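Local coordinates for protein transcriptional regulator, TetR family (Vibrio parahaemolyticus, PDB 3HE0) that probably acts as a DNA-binding transcription factor of the TetR family, recognising regulatory DNA through a helix-turn-helix motif, at residues G145-S159 with A184-H196. Residues are numbered along the deposited sequence; the frame is centred on the assembly and turned at random.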
# COMPACT_ATOMS: atom_id res chain seq x y z
N GLY A 145 22.15 6.26 -19.25
CA GLY A 145 21.96 7.67 -18.98
C GLY A 145 20.52 8.14 -19.12
O GLY A 145 20.25 9.34 -19.17
N VAL A 146 19.58 7.19 -19.14
CA VAL A 146 18.17 7.49 -19.32
C VAL A 146 17.51 7.78 -17.99
O VAL A 146 16.81 8.78 -17.85
CB VAL A 146 17.46 6.33 -20.03
CG1 VAL A 146 15.94 6.45 -19.92
CG2 VAL A 146 17.92 6.30 -21.48
N PHE A 147 17.80 6.94 -17.01
CA PHE A 147 17.21 7.06 -15.66
C PHE A 147 18.07 7.87 -14.70
O PHE A 147 19.28 7.92 -14.82
CB PHE A 147 16.97 5.68 -15.06
CG PHE A 147 15.93 4.87 -15.77
CD1 PHE A 147 14.84 5.47 -16.39
CD2 PHE A 147 15.99 3.49 -15.74
CE1 PHE A 147 13.85 4.71 -17.03
CE2 PHE A 147 15.00 2.73 -16.38
CZ PHE A 147 13.94 3.34 -17.03
N LYS A 148 17.39 8.53 -13.75
CA LYS A 148 18.05 9.17 -12.63
C LYS A 148 18.89 8.16 -11.82
O LYS A 148 18.50 6.99 -11.62
CB LYS A 148 17.01 9.79 -11.67
CG LYS A 148 16.02 10.85 -12.26
CD LYS A 148 15.32 11.66 -11.12
CE LYS A 148 14.36 12.76 -11.60
NZ LYS A 148 13.24 12.28 -12.48
N PRO A 149 20.05 8.62 -11.34
CA PRO A 149 20.99 7.72 -10.70
C PRO A 149 20.62 7.39 -9.26
O PRO A 149 21.34 7.73 -8.35
CB PRO A 149 22.32 8.50 -10.79
CG PRO A 149 21.89 9.95 -10.74
CD PRO A 149 20.64 9.95 -11.60
N LEU A 150 19.51 6.71 -9.05
CA LEU A 150 19.04 6.47 -7.69
C LEU A 150 19.06 4.98 -7.51
O LEU A 150 19.01 4.24 -8.50
CB LEU A 150 17.62 7.07 -7.51
CG LEU A 150 17.51 8.59 -7.71
CD1 LEU A 150 16.05 9.07 -7.60
CD2 LEU A 150 18.39 9.39 -6.73
N ASP A 151 19.12 4.52 -6.28
CA ASP A 151 19.01 3.08 -6.02
C ASP A 151 17.74 2.55 -6.67
O ASP A 151 16.71 3.26 -6.70
CB ASP A 151 18.93 2.81 -4.51
CG ASP A 151 18.91 1.29 -4.17
OD1 ASP A 151 20.01 0.72 -3.95
OD2 ASP A 151 17.81 0.66 -4.16
N ASN A 152 17.81 1.30 -7.13
CA ASN A 152 16.66 0.64 -7.75
C ASN A 152 15.43 0.58 -6.83
O ASN A 152 14.31 0.59 -7.30
CB ASN A 152 17.02 -0.78 -8.24
CG ASN A 152 18.01 -0.78 -9.40
OD1 ASN A 152 18.43 0.27 -9.87
ND2 ASN A 152 18.37 -1.97 -9.87
N GLU A 153 15.65 0.54 -5.52
CA GLU A 153 14.55 0.59 -4.55
C GLU A 153 13.80 1.92 -4.59
O GLU A 153 12.57 1.95 -4.42
CB GLU A 153 15.06 0.34 -3.12
CG GLU A 153 15.35 -1.15 -2.82
CD GLU A 153 14.10 -2.03 -2.90
OE1 GLU A 153 13.00 -1.54 -2.53
OE2 GLU A 153 14.21 -3.22 -3.32
N VAL A 154 14.55 3.01 -4.83
CA VAL A 154 13.96 4.35 -4.92
C VAL A 154 13.24 4.48 -6.27
O VAL A 154 12.10 4.89 -6.36
CB VAL A 154 15.02 5.42 -4.72
CG1 VAL A 154 14.44 6.86 -4.93
CG2 VAL A 154 15.65 5.28 -3.33
N LEU A 155 13.91 4.07 -7.35
CA LEU A 155 13.29 4.10 -8.66
C LEU A 155 11.97 3.29 -8.64
O LEU A 155 10.95 3.73 -9.16
CB LEU A 155 14.26 3.57 -9.72
CG LEU A 155 15.53 4.40 -9.94
CD1 LEU A 155 16.45 3.69 -10.95
CD2 LEU A 155 15.19 5.84 -10.38
N SER A 156 11.99 2.13 -7.99
CA SER A 156 10.78 1.31 -7.92
C SER A 156 9.69 2.03 -7.13
O SER A 156 8.54 2.10 -7.58
CB SER A 156 11.06 -0.06 -7.32
OG SER A 156 9.89 -0.91 -7.41
N GLY A 157 10.06 2.60 -5.99
CA GLY A 157 9.12 3.35 -5.16
C GLY A 157 8.48 4.52 -5.89
O GLY A 157 7.35 4.84 -5.63
N LEU A 158 9.20 5.14 -6.82
CA LEU A 158 8.72 6.33 -7.52
C LEU A 158 7.82 6.03 -8.71
O LEU A 158 7.10 6.92 -9.18
CB LEU A 158 9.91 7.13 -8.03
CG LEU A 158 10.73 7.87 -6.98
CD1 LEU A 158 12.12 8.10 -7.60
CD2 LEU A 158 10.02 9.15 -6.45
N SER A 159 7.83 4.77 -9.17
CA SER A 159 7.21 4.42 -10.43
C SER A 159 6.24 3.22 -10.23
O SER A 159 5.06 3.42 -9.90
CB SER A 159 8.29 4.15 -11.48
OG SER A 159 9.14 3.08 -11.11
N ALA A 184 -1.58 8.29 -19.92
CA ALA A 184 -1.07 9.53 -19.32
C ALA A 184 -0.44 9.23 -17.97
O ALA A 184 0.62 9.77 -17.65
CB ALA A 184 -2.14 10.60 -19.19
N ALA A 185 -1.07 8.35 -17.20
CA ALA A 185 -0.47 7.90 -15.93
C ALA A 185 0.86 7.16 -16.12
O ALA A 185 1.82 7.40 -15.35
CB ALA A 185 -1.44 7.02 -15.14
N ILE A 186 0.95 6.28 -17.12
CA ILE A 186 2.19 5.56 -17.39
C ILE A 186 3.30 6.56 -17.73
O ILE A 186 4.42 6.49 -17.19
CB ILE A 186 2.05 4.56 -18.56
CG1 ILE A 186 1.09 3.40 -18.19
CG2 ILE A 186 3.40 4.05 -18.97
CD1 ILE A 186 0.59 2.52 -19.45
N GLU A 187 2.96 7.53 -18.58
CA GLU A 187 3.93 8.53 -18.99
C GLU A 187 4.40 9.39 -17.84
O GLU A 187 5.59 9.74 -17.78
CB GLU A 187 3.39 9.42 -20.09
CG GLU A 187 3.22 8.68 -21.41
CD GLU A 187 4.55 8.33 -22.09
OE1 GLU A 187 5.64 8.83 -21.65
OE2 GLU A 187 4.49 7.56 -23.08
N ALA A 188 3.49 9.75 -16.94
CA ALA A 188 3.83 10.62 -15.82
C ALA A 188 4.79 9.91 -14.86
O ALA A 188 5.74 10.52 -14.33
CB ALA A 188 2.57 11.10 -15.08
N SER A 189 4.54 8.63 -14.62
CA SER A 189 5.40 7.82 -13.76
C SER A 189 6.79 7.64 -14.39
O SER A 189 7.78 7.66 -13.68
CB SER A 189 4.73 6.49 -13.37
OG SER A 189 4.50 5.64 -14.47
N TRP A 190 6.86 7.49 -15.71
CA TRP A 190 8.13 7.46 -16.44
C TRP A 190 8.89 8.78 -16.19
O TRP A 190 10.10 8.75 -15.95
CB TRP A 190 7.83 7.28 -17.92
CG TRP A 190 8.96 7.23 -18.83
CD1 TRP A 190 9.35 8.22 -19.69
CD2 TRP A 190 9.83 6.11 -19.09
NE1 TRP A 190 10.40 7.80 -20.44
CE2 TRP A 190 10.74 6.52 -20.08
CE3 TRP A 190 9.95 4.84 -18.55
CZ2 TRP A 190 11.74 5.68 -20.58
CZ3 TRP A 190 10.96 3.99 -19.04
CH2 TRP A 190 11.83 4.42 -20.05
N ASP A 191 8.18 9.91 -16.19
CA ASP A 191 8.80 11.20 -15.87
C ASP A 191 9.50 11.18 -14.51
O ASP A 191 10.52 11.87 -14.32
CB ASP A 191 7.77 12.33 -15.85
CG ASP A 191 7.40 12.81 -17.24
OD1 ASP A 191 8.17 12.50 -18.17
OD2 ASP A 191 6.36 13.53 -17.38
N ALA A 192 8.94 10.45 -13.55
CA ALA A 192 9.52 10.40 -12.21
C ALA A 192 10.92 9.78 -12.27
O ALA A 192 11.79 10.22 -11.58
CB ALA A 192 8.62 9.61 -11.24
N ILE A 193 11.13 8.80 -13.13
CA ILE A 193 12.38 8.04 -13.11
C ILE A 193 13.39 8.46 -14.18
O ILE A 193 14.59 8.15 -14.04
CB ILE A 193 12.14 6.51 -13.11
CG1 ILE A 193 11.41 6.07 -14.36
CG2 ILE A 193 11.43 6.10 -11.77
CD1 ILE A 193 11.29 4.50 -14.54
N ILE A 194 12.96 9.17 -15.21
CA ILE A 194 13.92 9.63 -16.22
C ILE A 194 14.55 10.97 -15.81
O ILE A 194 14.00 11.73 -14.97
CB ILE A 194 13.31 9.70 -17.65
CG1 ILE A 194 12.24 10.78 -17.77
CG2 ILE A 194 12.77 8.33 -18.08
CD1 ILE A 194 11.98 11.20 -19.25
N LYS A 195 15.75 11.21 -16.34
CA LYS A 195 16.45 12.49 -16.23
C LYS A 195 15.76 13.52 -17.11
O LYS A 195 15.21 13.16 -18.15
CB LYS A 195 17.91 12.32 -16.65
CG LYS A 195 18.72 11.56 -15.62
CD LYS A 195 20.12 11.17 -16.12
CE LYS A 195 21.15 12.25 -15.85
NZ LYS A 195 22.53 11.83 -16.25
N HIS A 196 15.74 14.78 -16.69
CA HIS A 196 15.04 15.82 -17.47
C HIS A 196 15.98 16.98 -17.81
O HIS A 196 15.66 17.73 -18.76
CB HIS A 196 13.82 16.36 -16.72
CG HIS A 196 12.69 15.38 -16.63
ND1 HIS A 196 11.77 15.20 -17.65
CD2 HIS A 196 12.34 14.51 -15.65
CE1 HIS A 196 10.90 14.27 -17.29
NE2 HIS A 196 11.22 13.84 -16.08
OXT HIS A 196 17.04 17.17 -17.16
O HOH W 1 16.13 10.73 -19.50
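Lys-148 NZ is gripped by two carbonyls where helix 179-193 runs out into the C-terminal tail: it donates to Ala-192 O at 2.7 Å and to Ile-194 O, also at 2.7 Å. The first bond comes from above the Ala-192 carbonyl plane, the second is only moderately tilted. The side chain runs extended until its last torsion (chi4 58°) turns the ammonium onto both oxygens. Such a placement illustrates how a lysine can cross from one segment to carbonyls around the end of a helix, whose dipole would probably favour its positive charge. Asp-191 of the second subunit adds a salt bridge to NZ from across the dimer interface.

The backbones reinforce the grip. Lys-148 N donates to Ile-193 O at 2.8 Å and Lys-195 N to Val-146 O at 3.1 Å, both nearly straight, making a single beta bridge between Phe-147 and Ile-194. A water donates to Val-146 O and Lys-195 O, spanning the same crossing.

Beside this bridge, the Phe-147 ring turns its edge to one face of the Trp-190 six-membered ring, planes at 75° and CE1 3.6 Å from CZ3. Ile-194 CG2 meets the Phe-147 edge too, while Ile-193 runs alongside the ring with CD1. The other branch of Ile-193, CG2, reaches helix 152-158 and the residue after it, touching Leu-155 O and, at 3.7 Å, Ser-159 CB.

The axis of helix 152-158 runs at 154° to that of 184-193, close to antiparallel, within the C-terminal region of this TetR-family protein; Phe-138 of helix 132-143 and Tyr-88 of helix 84-97 both pack against Ile-193 and Ser-159.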